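Rhamnonate dehydratase (Gibberella zeae PH-1, PDB 3FXG) probably catalyses the magnesium-dependent dehydration of rhamnonate, as an enzyme of the enolase superfamily. Local coordinates at residues C223-N228 with G274-S279; S230-L235 with E248-P253; D257-I262 with V269-G274; L261-H266 with N291-Q296. All blocks are in the same frame, centred on the assembly; numbering follows the deposited sequence.

In the fold
From the N terminus, the loop 223-228 after strand 219-222 opens contact 1, which closes at 274-279, beyond strand 270-273. Two contacts nest inside that loop in series: contact 2 joins helix 229-238 to 248-253, after strand 246-248, and contact 3 then joins the start of helix 259-265 to strand 270-273. Contact 4 leaves the same helix, sharing L261 and I262 with contact 3, but closes at 291-296 and therefore crosses contact 1. Together they tie successive strands of the barrel to one another and to their outer helices. Contacts 1 and 2 each supply a magnesium ligand, whereas contacts 3 and 4 have centres about 3 Å apart, between helix 259-265 and the barrel strands.

Contact 1: residues C223-N228 with G274-S279; sequences CYMSLN and GEHEYS. With MG (magnesium ion), chain I.
M225, a selenomethionine, places its CG between the backbone N and the carbonyl carbon (chi1 60°), and the extended chain beyond carries SE and CE over one face of the H276 imidazole. The methyl CE lies 3.5 Å from the centroid of the H276 ring and 18° off its normal, a CH-pi contact displaced toward the rim. SE of M225 lies over the same ring, 3.9 Å from the H276 centroid. The same methyl also lies over one face of the Y224 ring, toward its rim, so that CE sits in the corner between the two aromatic side chains. These rings meet obliquely, their planes at 81°, with Y224 CE1 3.8 Å from H276 CE1. Water 1 sits at the edge of both rings, in plane with each, 2.8 Å from Y224 OH and 2.9 Å from H276 NE2. Across the imidazole, H276 ND1 is hydrogen-bonded to OE1 of E249, which together with water 1 should hold the ring's rotation. E275, the residue before, runs its extended chain past the edge of the Y224 ring and binds magnesium through OE2 at 2.2 Å. F122 of a second subunit packs on both Y224 and H276. The metal site is completed by D222, E248 and waters 2 and 3: three carboxylates from the C-terminal ends of successive barrel strands, the hallmark of the enolase superfamily.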
# COMPACT_ATOMS: atom_id res chain seq x y z
N CYS A 223 -29.22 11.65 -3.30
CA CYS A 223 -29.40 10.52 -4.21
C CYS A 223 -30.00 9.27 -3.58
O CYS A 223 -30.14 8.24 -4.24
CB CYS A 223 -28.06 10.19 -4.87
SG CYS A 223 -27.33 11.59 -5.79
N TYR A 224 -30.37 9.37 -2.30
CA TYR A 224 -30.99 8.27 -1.55
C TYR A 224 -30.47 6.87 -1.90
O TYR A 224 -31.23 6.00 -2.34
CB TYR A 224 -32.52 8.33 -1.75
CG TYR A 224 -33.32 7.54 -0.73
CD1 TYR A 224 -33.30 7.87 0.62
CD2 TYR A 224 -34.09 6.44 -1.12
CE1 TYR A 224 -34.02 7.13 1.57
CE2 TYR A 224 -34.81 5.69 -0.19
CZ TYR A 224 -34.77 6.04 1.15
OH TYR A 224 -35.46 5.28 2.08
N MSE A 225 -29.17 6.65 -1.67
CA MSE A 225 -28.48 5.38 -1.91
C MSE A 225 -28.91 4.64 -3.19
O MSE A 225 -28.87 3.41 -3.25
CB MSE A 225 -28.64 4.46 -0.68
CG MSE A 225 -30.08 4.10 -0.29
SE MSE A 225 -30.29 3.26 1.49
CE MSE A 225 -32.11 3.82 1.83
N SER A 226 -29.25 5.39 -4.23
CA SER A 226 -29.76 4.79 -5.46
C SER A 226 -28.85 4.66 -6.68
O SER A 226 -29.25 4.06 -7.67
CB SER A 226 -31.01 5.54 -5.90
OG SER A 226 -30.66 6.83 -6.39
N LEU A 227 -27.64 5.21 -6.63
CA LEU A 227 -26.77 5.13 -7.80
C LEU A 227 -25.68 4.07 -7.66
O LEU A 227 -25.76 3.17 -6.82
CB LEU A 227 -26.12 6.50 -8.07
CG LEU A 227 -27.07 7.70 -7.98
CD1 LEU A 227 -26.29 8.97 -8.31
CD2 LEU A 227 -28.24 7.52 -8.95
N ASN A 228 -24.67 4.17 -8.51
CA ASN A 228 -23.54 3.26 -8.48
C ASN A 228 -22.31 4.08 -8.87
O ASN A 228 -22.45 5.23 -9.29
CB ASN A 228 -23.75 2.08 -9.44
CG ASN A 228 -23.91 2.52 -10.87
OD1 ASN A 228 -23.02 3.15 -11.45
ND2 ASN A 228 -25.04 2.17 -11.47
N GLY A 274 -24.17 8.40 5.13
CA GLY A 274 -24.22 7.99 6.52
C GLY A 274 -25.56 7.85 7.22
O GLY A 274 -25.62 7.24 8.28
N GLU A 275 -26.64 8.38 6.65
CA GLU A 275 -27.92 8.28 7.34
C GLU A 275 -28.37 6.83 7.51
O GLU A 275 -29.18 6.53 8.39
CB GLU A 275 -29.00 9.12 6.65
CG GLU A 275 -29.41 8.69 5.26
CD GLU A 275 -30.27 9.74 4.58
OE1 GLU A 275 -31.41 9.42 4.16
OE2 GLU A 275 -29.81 10.90 4.49
N HIS A 276 -27.84 5.93 6.69
CA HIS A 276 -28.21 4.52 6.82
C HIS A 276 -27.05 3.65 7.29
O HIS A 276 -26.95 2.48 6.93
CB HIS A 276 -28.79 4.00 5.51
CG HIS A 276 -30.06 4.68 5.11
ND1 HIS A 276 -30.10 5.69 4.18
CD2 HIS A 276 -31.33 4.55 5.58
CE1 HIS A 276 -31.34 6.15 4.08
NE2 HIS A 276 -32.10 5.47 4.92
N GLU A 277 -26.17 4.24 8.11
CA GLU A 277 -25.04 3.52 8.69
C GLU A 277 -25.29 3.51 10.21
O GLU A 277 -25.98 4.39 10.72
CB GLU A 277 -23.73 4.22 8.35
CG GLU A 277 -22.48 3.46 8.76
CD GLU A 277 -22.55 1.98 8.40
OE1 GLU A 277 -23.20 1.21 9.14
OE2 GLU A 277 -21.96 1.59 7.37
N TYR A 278 -24.72 2.54 10.92
CA TYR A 278 -24.96 2.41 12.36
C TYR A 278 -23.73 2.07 13.20
O TYR A 278 -22.80 1.42 12.71
CB TYR A 278 -26.01 1.32 12.60
CG TYR A 278 -27.17 1.35 11.63
CD1 TYR A 278 -28.41 1.88 12.01
CD2 TYR A 278 -27.03 0.87 10.33
CE1 TYR A 278 -29.47 1.93 11.10
CE2 TYR A 278 -28.08 0.91 9.42
CZ TYR A 278 -29.30 1.45 9.82
OH TYR A 278 -30.34 1.50 8.91
N SER A 279 -23.76 2.48 14.46
CA SER A 279 -22.71 2.24 15.46
C SER A 279 -21.38 2.91 15.18
O SER A 279 -21.10 3.33 14.05
CB SER A 279 -22.47 0.74 15.66
OG SER A 279 -21.50 0.25 14.76
MG MG I . -30.19 12.23 2.74
O HOH W 1 -34.95 6.14 4.66
O HOH W 2 -31.60 13.91 3.91
O HOH W 3 -30.40 10.36 1.45

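Contact 2: residues S230-L235 with E248-P253; sequences SYTIEL and EECLSP. With MG (magnesium ion), chain I.
Between T232 and C250 no flat group intervenes; the flat groups of 248-253 are the carboxylates of E248 and E249, which lie beyond the helix contact, around the magnesium. E248 binds the metal through OE2 alone, at 2.2 Å. Its other oxygen, OE1, is gripped by K185, Q296 and W246, which should hold the carboxylate in a fixed orientation. E249 acts one shell further out: its OE2 accepts a hydrogen bond of 2.7 Å from water 3, and that water lies 2.3 Å from the magnesium. The contact with helix 229-238 is small and carried by one threonine. T232 turns OG1 to the side beside its backbone N (chi1 -63°), where the hydroxyl is hydrogen-bonded to N228 O, at the N-cap of the helix, and its flank rests 3.5 Å from C250 CB. CG2, the other branch of T232, packs 3.8 Å from C250 SG. L251 reaches in across the threonine at about a right angle, its CD2 4.1 Å from T232 OG1. With its hydroxyl bonded at the start of its own helix, T232 meets the loop by packing alone. F271 of strand 270-273 touches both T232 and C250, while I262 of helix 259-265 touches T232 and L251, so the pair fills the seam between helix 229-238, helix 259-265 and the barrel wall.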
# COMPACT_ATOMS: atom_id res chain seq x y z
N SER A 230 -20.00 4.07 -11.45
CA SER A 230 -19.91 4.59 -12.81
C SER A 230 -20.93 5.68 -13.10
O SER A 230 -20.60 6.72 -13.68
CB SER A 230 -20.09 3.46 -13.83
OG SER A 230 -19.01 2.54 -13.78
N TYR A 231 -22.18 5.44 -12.72
CA TYR A 231 -23.23 6.42 -12.97
C TYR A 231 -22.96 7.72 -12.22
O TYR A 231 -23.12 8.81 -12.78
CB TYR A 231 -24.60 5.87 -12.56
CG TYR A 231 -25.75 6.75 -13.01
CD1 TYR A 231 -26.29 6.62 -14.29
CD2 TYR A 231 -26.27 7.72 -12.16
CE1 TYR A 231 -27.33 7.45 -14.71
CE2 TYR A 231 -27.30 8.56 -12.57
CZ TYR A 231 -27.83 8.42 -13.85
OH TYR A 231 -28.86 9.24 -14.25
N THR A 232 -22.56 7.61 -10.96
CA THR A 232 -22.26 8.79 -10.16
C THR A 232 -21.16 9.61 -10.83
O THR A 232 -21.27 10.83 -10.95
CB THR A 232 -21.79 8.40 -8.74
OG1 THR A 232 -22.84 7.72 -8.06
CG2 THR A 232 -21.40 9.64 -7.94
N ILE A 233 -20.10 8.93 -11.26
CA ILE A 233 -18.99 9.61 -11.92
C ILE A 233 -19.44 10.33 -13.19
O ILE A 233 -19.03 11.47 -13.43
CB ILE A 233 -17.85 8.60 -12.24
CG1 ILE A 233 -17.14 8.21 -10.94
CG2 ILE A 233 -16.85 9.22 -13.22
CD1 ILE A 233 -16.03 7.18 -11.11
N GLU A 234 -20.29 9.70 -13.99
CA GLU A 234 -20.75 10.34 -15.21
C GLU A 234 -21.71 11.50 -14.94
O GLU A 234 -21.63 12.53 -15.60
CB GLU A 234 -21.43 9.32 -16.14
CG GLU A 234 -22.05 9.97 -17.38
CD GLU A 234 -22.44 8.98 -18.46
OE1 GLU A 234 -22.92 7.88 -18.13
OE2 GLU A 234 -22.29 9.32 -19.65
N LEU A 235 -22.60 11.33 -13.96
CA LEU A 235 -23.56 12.37 -13.61
C LEU A 235 -22.85 13.61 -13.06
O LEU A 235 -23.15 14.74 -13.46
CB LEU A 235 -24.55 11.84 -12.56
CG LEU A 235 -25.58 12.83 -12.00
CD1 LEU A 235 -26.46 13.37 -13.12
CD2 LEU A 235 -26.43 12.13 -10.96
N GLU A 248 -25.05 13.75 -2.06
CA GLU A 248 -25.38 12.93 -0.90
C GLU A 248 -25.87 11.51 -1.15
O GLU A 248 -26.73 11.26 -2.00
CB GLU A 248 -26.40 13.68 -0.05
CG GLU A 248 -26.71 13.04 1.29
CD GLU A 248 -27.45 13.99 2.21
OE1 GLU A 248 -27.09 15.18 2.25
OE2 GLU A 248 -28.39 13.54 2.90
N GLU A 249 -25.32 10.58 -0.36
CA GLU A 249 -25.66 9.16 -0.42
C GLU A 249 -25.82 8.61 -1.83
O GLU A 249 -26.84 8.00 -2.16
CB GLU A 249 -26.94 8.89 0.40
CG GLU A 249 -26.94 7.51 1.07
CD GLU A 249 -28.14 7.26 1.96
OE1 GLU A 249 -28.11 6.26 2.72
OE2 GLU A 249 -29.13 8.03 1.90
N CYS A 250 -24.81 8.84 -2.67
CA CYS A 250 -24.84 8.36 -4.04
C CYS A 250 -24.85 6.84 -4.13
O CYS A 250 -25.51 6.27 -5.00
CB CYS A 250 -23.61 8.86 -4.81
SG CYS A 250 -23.54 10.64 -5.00
N LEU A 251 -24.13 6.19 -3.22
CA LEU A 251 -24.04 4.74 -3.22
C LEU A 251 -24.84 4.04 -2.14
O LEU A 251 -25.29 4.66 -1.17
CB LEU A 251 -22.58 4.31 -3.09
CG LEU A 251 -21.57 4.94 -4.05
CD1 LEU A 251 -20.17 4.42 -3.73
CD2 LEU A 251 -21.95 4.60 -5.49
N SER A 252 -25.02 2.73 -2.32
CA SER A 252 -25.70 1.91 -1.33
C SER A 252 -24.82 1.95 -0.08
O SER A 252 -23.60 2.06 -0.19
CB SER A 252 -25.79 0.47 -1.82
OG SER A 252 -26.01 -0.42 -0.74
N PRO A 253 -25.42 1.88 1.12
CA PRO A 253 -24.62 1.90 2.35
C PRO A 253 -23.70 0.68 2.42
O PRO A 253 -22.77 0.65 3.23
CB PRO A 253 -25.68 1.90 3.45
CG PRO A 253 -26.81 2.66 2.82
CD PRO A 253 -26.85 2.06 1.42
MG MG I . -30.19 12.23 2.74
O HOH W 3 -30.40 10.36 1.45
O HOH W 2 -31.60 13.91 3.91

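Contact 3: residues D257-I262 with V269-G274; sequences DGFALI and VKFTTG
F271 projects from strand 270-273 toward F259 and I262 on helix 259-265. At its root, F271 CB packs 4.0 Å from F259 CE1. Further out, the ring offers one face to I262: CG stands 4.1 Å from I262 CG2, and the approach tightens along the ring to 3.3 Å between F271 CZ and I262 CG2 at the tip. The methyl is thus offset toward the rim, yet still 3.4 Å from the F271 centroid and 19° off the ring normal, a close CH-pi contact. I262 reaches this place with its CG2 branch, which stands anti to the backbone N because CG1 takes the position beside that nitrogen (chi1 -71°). F259 lies one turn earlier on the helix and covers the next part of the strand, its CE2 meeting T273 CG2 at 4.0 Å. F271 and T273 therefore face the helix from the same side of the strand. T272, between them, turns away, into the barrel, where OG1 is hydrogen-bonded to Q296 and the side chain comes within about 7 Å of the magnesium. On the helix side, V236 of helix 229-238 also packs against F271. This is the hydrophobic interior of a beta-alpha-beta unit, strand 246-248, helix 259-265 and strand 270-273, within the TIM-barrel domain of the enolase superfamily.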
# COMPACT_ATOMS: atom_id res chain seq x y z
N ASP A 257 -16.96 1.65 0.27
CA ASP A 257 -15.63 1.48 -0.32
C ASP A 257 -15.58 2.15 -1.70
O ASP A 257 -14.52 2.58 -2.15
CB ASP A 257 -15.27 -0.00 -0.47
CG ASP A 257 -15.10 -0.71 0.87
OD1 ASP A 257 -14.58 -0.09 1.82
OD2 ASP A 257 -15.48 -1.90 0.97
N GLY A 258 -16.73 2.23 -2.35
CA GLY A 258 -16.80 2.84 -3.67
C GLY A 258 -16.44 4.31 -3.75
O GLY A 258 -16.11 4.82 -4.82
N PHE A 259 -16.50 5.02 -2.63
CA PHE A 259 -16.16 6.44 -2.64
C PHE A 259 -14.69 6.69 -2.97
O PHE A 259 -14.33 7.77 -3.41
CB PHE A 259 -16.56 7.09 -1.32
CG PHE A 259 -18.03 7.36 -1.22
CD1 PHE A 259 -18.62 8.35 -2.00
CD2 PHE A 259 -18.84 6.57 -0.42
CE1 PHE A 259 -20.00 8.54 -1.99
CE2 PHE A 259 -20.23 6.75 -0.40
CZ PHE A 259 -20.80 7.74 -1.19
N ALA A 260 -13.85 5.68 -2.77
CA ALA A 260 -12.43 5.82 -3.08
C ALA A 260 -12.32 5.99 -4.60
O ALA A 260 -11.49 6.76 -5.09
CB ALA A 260 -11.67 4.58 -2.63
N LEU A 261 -13.16 5.26 -5.33
CA LEU A 261 -13.17 5.31 -6.78
C LEU A 261 -13.81 6.62 -7.24
O LEU A 261 -13.36 7.24 -8.21
CB LEU A 261 -13.97 4.13 -7.34
CG LEU A 261 -13.47 2.73 -6.98
CD1 LEU A 261 -14.52 1.70 -7.38
CD2 LEU A 261 -12.15 2.45 -7.68
N ILE A 262 -14.86 7.05 -6.54
CA ILE A 262 -15.53 8.29 -6.90
C ILE A 262 -14.58 9.47 -6.69
O ILE A 262 -14.52 10.38 -7.52
CB ILE A 262 -16.82 8.48 -6.06
CG1 ILE A 262 -17.88 7.48 -6.52
CG2 ILE A 262 -17.34 9.90 -6.22
CD1 ILE A 262 -19.15 7.51 -5.70
N VAL A 269 -14.71 17.46 -5.78
CA VAL A 269 -16.15 17.50 -5.52
C VAL A 269 -16.46 16.86 -4.17
O VAL A 269 -15.86 15.85 -3.80
CB VAL A 269 -16.93 16.76 -6.63
CG1 VAL A 269 -18.42 16.81 -6.34
CG2 VAL A 269 -16.64 17.39 -7.98
N LYS A 270 -17.40 17.45 -3.44
CA LYS A 270 -17.78 16.94 -2.13
C LYS A 270 -18.83 15.84 -2.18
O LYS A 270 -19.81 15.93 -2.93
CB LYS A 270 -18.28 18.08 -1.24
CG LYS A 270 -17.25 19.18 -0.98
CD LYS A 270 -17.63 20.02 0.23
CE LYS A 270 -18.71 21.03 -0.10
NZ LYS A 270 -18.17 22.13 -0.94
N PHE A 271 -18.62 14.80 -1.37
CA PHE A 271 -19.55 13.68 -1.28
C PHE A 271 -19.86 13.42 0.19
O PHE A 271 -18.99 13.58 1.04
CB PHE A 271 -18.92 12.43 -1.92
CG PHE A 271 -18.75 12.56 -3.40
CD1 PHE A 271 -19.82 12.31 -4.26
CD2 PHE A 271 -17.55 13.01 -3.94
CE1 PHE A 271 -19.69 12.51 -5.63
CE2 PHE A 271 -17.41 13.22 -5.31
CZ PHE A 271 -18.49 12.97 -6.16
N THR A 272 -21.10 13.02 0.47
CA THR A 272 -21.51 12.75 1.84
C THR A 272 -22.37 11.50 1.90
O THR A 272 -22.83 11.01 0.87
CB THR A 272 -22.36 13.92 2.41
OG1 THR A 272 -23.68 13.88 1.85
CG2 THR A 272 -21.72 15.27 2.07
N THR A 273 -22.57 10.97 3.10
CA THR A 273 -23.39 9.78 3.29
C THR A 273 -23.43 9.45 4.78
O THR A 273 -22.82 10.15 5.59
CB THR A 273 -22.83 8.56 2.53
OG1 THR A 273 -23.76 7.48 2.60
CG2 THR A 273 -21.50 8.11 3.13
N GLY A 274 -24.17 8.40 5.13
CA GLY A 274 -24.22 7.99 6.52
C GLY A 274 -25.56 7.85 7.22
O GLY A 274 -25.62 7.24 8.28

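Contact 4: residues L261-H266 with N291-Q296; sequences LIKRAH and NLDIIQ
K263 NZ donates to D293 OD2 at 2.8 Å, a salt bridge that uses the syn lone pair of the carboxylate oxygen. Both ends have further partners: the ammonium is also hydrogen-bonded to V269 O, and the same D293 oxygen accepts from the backbone N of F271. The other carboxylate oxygen, OD1, is hydrogen-bonded to S230 of a fourth subunit, so D293 is shared between its own barrel and the assembly. K263 reaches the acid by a bend at chi2 (-70°), after which the chain runs extended past N291 in the direction opposite to that side chain. Here helix 259-265 is clipped to the run leading into strand 294-295, which pairs in parallel with strand 270-273 in the barrel; the lysine reaches from the helix to the residue just before that strand. Along the way its CE comes 3.1 Å from N291 O, a buried carbonyl with no hydrogen-bonding partner in the model, with the CE methylene, polarised by its ammonium, perhaps easing the lack. CG of K263 packs 3.8 Å from N291 OD1, and CB lies 4.0 Å from that same amide oxygen. The amide oxygen is itself hydrogen-bonded to R264 of the fourth subunit, whose side chain also packs on K263. L292 turns away from helix segment 261-266, its side chain packing on F259, earlier in the same helix, and on T273.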
# COMPACT_ATOMS: atom_id res chain seq x y z
N LEU A 261 -13.16 5.26 -5.33
CA LEU A 261 -13.17 5.31 -6.78
C LEU A 261 -13.81 6.62 -7.24
O LEU A 261 -13.36 7.24 -8.21
CB LEU A 261 -13.97 4.13 -7.34
CG LEU A 261 -13.47 2.73 -6.98
CD1 LEU A 261 -14.52 1.70 -7.38
CD2 LEU A 261 -12.15 2.45 -7.68
N ILE A 262 -14.86 7.05 -6.54
CA ILE A 262 -15.53 8.29 -6.90
C ILE A 262 -14.58 9.47 -6.69
O ILE A 262 -14.52 10.38 -7.52
CB ILE A 262 -16.82 8.48 -6.06
CG1 ILE A 262 -17.88 7.48 -6.52
CG2 ILE A 262 -17.34 9.90 -6.22
CD1 ILE A 262 -19.15 7.51 -5.70
N LYS A 263 -13.82 9.45 -5.60
CA LYS A 263 -12.88 10.53 -5.32
C LYS A 263 -11.71 10.54 -6.30
O LYS A 263 -11.14 11.60 -6.59
CB LYS A 263 -12.36 10.43 -3.89
CG LYS A 263 -13.33 10.95 -2.83
CD LYS A 263 -13.47 12.47 -2.90
CE LYS A 263 -14.25 13.01 -1.71
NZ LYS A 263 -14.35 14.50 -1.74
N ARG A 264 -11.34 9.38 -6.83
CA ARG A 264 -10.25 9.31 -7.79
C ARG A 264 -10.66 10.06 -9.04
O ARG A 264 -9.85 10.71 -9.70
CB ARG A 264 -9.93 7.85 -8.15
CG ARG A 264 -8.94 7.70 -9.30
CD ARG A 264 -8.54 6.25 -9.56
NE ARG A 264 -9.63 5.44 -10.09
CZ ARG A 264 -9.53 4.15 -10.38
NH1 ARG A 264 -8.37 3.52 -10.19
NH2 ARG A 264 -10.57 3.48 -10.86
N ALA A 265 -11.95 9.98 -9.37
CA ALA A 265 -12.48 10.65 -10.55
C ALA A 265 -12.81 12.12 -10.29
O ALA A 265 -12.54 12.98 -11.13
CB ALA A 265 -13.72 9.92 -11.04
N HIS A 266 -13.39 12.41 -9.13
CA HIS A 266 -13.79 13.78 -8.81
C HIS A 266 -13.24 14.23 -7.45
O HIS A 266 -14.00 14.48 -6.52
CB HIS A 266 -15.31 13.87 -8.79
CG HIS A 266 -15.95 13.58 -10.11
ND1 HIS A 266 -15.79 14.39 -11.21
CD2 HIS A 266 -16.76 12.56 -10.50
CE1 HIS A 266 -16.47 13.89 -12.23
NE2 HIS A 266 -17.06 12.78 -11.83
N ASN A 291 -12.63 9.94 2.53
CA ASN A 291 -13.23 10.04 1.20
C ASN A 291 -14.62 10.67 1.24
O ASN A 291 -15.28 10.79 0.20
CB ASN A 291 -13.32 8.66 0.54
CG ASN A 291 -11.97 8.13 0.13
OD1 ASN A 291 -11.17 8.84 -0.47
ND2 ASN A 291 -11.70 6.87 0.46
N LEU A 292 -15.06 11.03 2.44
CA LEU A 292 -16.37 11.67 2.62
C LEU A 292 -16.16 13.00 3.34
O LEU A 292 -15.54 13.06 4.39
CB LEU A 292 -17.29 10.76 3.43
CG LEU A 292 -17.70 9.48 2.69
CD1 LEU A 292 -18.26 8.47 3.66
CD2 LEU A 292 -18.71 9.82 1.60
N ASP A 293 -16.67 14.07 2.74
CA ASP A 293 -16.52 15.40 3.30
C ASP A 293 -17.41 15.65 4.50
O ASP A 293 -17.12 16.52 5.32
CB ASP A 293 -16.81 16.43 2.21
CG ASP A 293 -15.89 16.28 1.03
OD1 ASP A 293 -14.84 16.96 1.01
OD2 ASP A 293 -16.19 15.45 0.15
N ILE A 294 -18.49 14.89 4.59
CA ILE A 294 -19.43 15.01 5.70
C ILE A 294 -20.09 13.67 5.97
O ILE A 294 -20.48 12.97 5.04
CB ILE A 294 -20.57 16.02 5.38
CG1 ILE A 294 -20.00 17.39 5.04
CG2 ILE A 294 -21.51 16.14 6.59
CD1 ILE A 294 -21.07 18.40 4.67
N ILE A 295 -20.21 13.29 7.24
CA ILE A 295 -20.90 12.05 7.57
C ILE A 295 -22.23 12.49 8.18
O ILE A 295 -22.28 13.48 8.91
CB ILE A 295 -20.09 11.14 8.53
CG1 ILE A 295 -19.80 11.85 9.85
CG2 ILE A 295 -18.79 10.73 7.84
CD1 ILE A 295 -19.14 10.94 10.88
N GLN A 296 -23.29 11.77 7.86
CA GLN A 296 -24.63 12.17 8.29
C GLN A 296 -25.50 11.12 8.97
O GLN A 296 -26.48 10.65 8.40
CB GLN A 296 -25.37 12.70 7.06
CG GLN A 296 -24.55 13.73 6.28
CD GLN A 296 -25.08 13.96 4.87
OE1 GLN A 296 -25.12 13.04 4.05
NE2 GLN A 296 -25.47 15.20 4.58